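PDB 2INB: hypothetical protein from Nostoc punctiforme, which probably acts with XisF and XisI in the site-specific recombination of nitrogen-fixation genes, as a member of the PDDEXK nuclease-like XisH family. Local coordinates for residues A[69-73]-A[107-111]. Numbering follows the deposited sequence. Where two conformers were deposited one is given.
Sequences AISEF and TFFQL
Phe-108 lays its ring against the first turn of helix 69-88, where the methyl of Ala-69 lies over one face in a CH-pi contact, CB standing 3.8 Å from the ring centroid. With CG anti to the backbone N (chi1 180°), the phenyl reaches straight out from the 3-10 turn 108-110, and its far rim meets the base of Phe-73, CE2 of Phe-108 lying 3.7 Å from CB of Phe-73. The edge of this ring is turned to the face of Phe-73 in an offset edge-to-face pair, the planes at 68°. Phe-109 presents its own edge to Phe-73 at a steeper 79°, its CE1 being 3.8 Å from CE1 of Phe-73, and the three rings form a buried aromatic cluster without a hydrogen bond between the segments. Packing slackens toward Ile-70, whose CD1 comes only to 4.1 Å from CZ of Phe-108; Thr-107 and Gln-110 are exposed and take no part. Val-35 of the second subunit packs on Ile-70, and Asn-82 of that subunit on Phe-73. Within the chain, Met-117 and Ile-118 of helix 112-120 also touch Phe-73. The cluster joins the start of helix 69-88, which follows strand 54-60, to the connection between helices 102-106 and 112-120.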
# COMPACT_ATOMS: atom_id res chain seq x y z
N ALA A 69 -7.38 7.64 9.30
CA ALA A 69 -6.38 6.64 9.57
C ALA A 69 -6.37 5.54 8.50
O ALA A 69 -5.31 5.10 8.09
CB ALA A 69 -6.55 6.01 10.95
N ILE A 70 -7.54 5.08 8.07
CA ILE A 70 -7.53 3.97 7.09
C ILE A 70 -6.88 4.37 5.77
O ILE A 70 -6.12 3.62 5.16
CB ILE A 70 -8.95 3.37 6.90
CG1 ILE A 70 -8.89 2.15 5.99
CG2 ILE A 70 -9.94 4.43 6.33
CD1 ILE A 70 -7.93 1.01 6.49
N SER A 71 -7.16 5.60 5.33
CA SER A 71 -6.55 6.08 4.09
C SER A 71 -5.05 6.13 4.24
O SER A 71 -4.31 5.71 3.34
CB SER A 71 -7.05 7.48 3.71
OG SER A 71 -6.44 7.86 2.48
N GLU A 72 -4.57 6.65 5.37
CA GLU A 72 -3.13 6.69 5.54
C GLU A 72 -2.60 5.27 5.60
O GLU A 72 -1.53 4.99 5.02
CB GLU A 72 -2.67 7.48 6.77
CG GLU A 72 -1.17 7.47 6.96
CD GLU A 72 -0.41 7.83 5.69
OE1 GLU A 72 -0.88 8.71 4.93
OE2 GLU A 72 0.65 7.24 5.44
N PHE A 73 -3.34 4.37 6.25
CA PHE A 73 -2.85 2.99 6.41
C PHE A 73 -2.64 2.35 5.04
O PHE A 73 -1.67 1.61 4.85
CB PHE A 73 -3.78 2.16 7.28
CG PHE A 73 -3.30 0.75 7.49
CD1 PHE A 73 -2.05 0.48 8.02
CD2 PHE A 73 -4.14 -0.31 7.17
CE1 PHE A 73 -1.65 -0.86 8.20
CE2 PHE A 73 -3.73 -1.65 7.36
CZ PHE A 73 -2.51 -1.89 7.90
N THR A 107 -5.22 2.96 19.48
CA THR A 107 -6.59 3.16 18.97
C THR A 107 -6.77 2.41 17.66
O THR A 107 -7.22 1.26 17.66
CB THR A 107 -6.90 4.67 18.79
OG1 THR A 107 -5.90 5.29 17.98
CG2 THR A 107 -6.95 5.38 20.17
N PHE A 108 -6.33 3.01 16.55
CA PHE A 108 -6.48 2.38 15.22
C PHE A 108 -5.92 0.96 15.14
O PHE A 108 -6.59 0.05 14.66
CB PHE A 108 -5.83 3.26 14.15
CG PHE A 108 -5.92 2.71 12.75
CD1 PHE A 108 -7.14 2.72 12.08
CD2 PHE A 108 -4.81 2.24 12.08
CE1 PHE A 108 -7.24 2.26 10.80
CE2 PHE A 108 -4.93 1.76 10.80
CZ PHE A 108 -6.18 1.77 10.17
N PHE A 109 -4.68 0.77 15.62
CA PHE A 109 -4.04 -0.55 15.53
C PHE A 109 -4.57 -1.57 16.53
O PHE A 109 -4.17 -2.72 16.47
CB PHE A 109 -2.48 -0.45 15.54
CG PHE A 109 -1.93 0.11 14.27
CD1 PHE A 109 -1.96 -0.67 13.12
CD2 PHE A 109 -1.55 1.43 14.17
CE1 PHE A 109 -1.52 -0.15 11.91
CE2 PHE A 109 -1.10 1.97 12.92
CZ PHE A 109 -1.12 1.15 11.81
N GLN A 110 -5.49 -1.18 17.41
CA GLN A 110 -6.21 -2.17 18.21
C GLN A 110 -7.53 -2.62 17.59
O GLN A 110 -8.19 -3.54 18.12
CB GLN A 110 -6.44 -1.65 19.64
CG GLN A 110 -5.12 -1.35 20.38
CD GLN A 110 -4.11 -2.49 20.25
OE1 GLN A 110 -4.46 -3.66 20.50
NE2 GLN A 110 -2.89 -2.18 19.82
N LEU A 111 -7.95 -1.98 16.51
CA LEU A 111 -9.09 -2.45 15.73
C LEU A 111 -8.73 -3.77 15.04
O LEU A 111 -7.59 -4.00 14.66
CB LEU A 111 -9.56 -1.41 14.71
CG LEU A 111 -10.03 -0.08 15.33
CD1 LEU A 111 -10.32 0.93 14.22
CD2 LEU A 111 -11.28 -0.26 16.23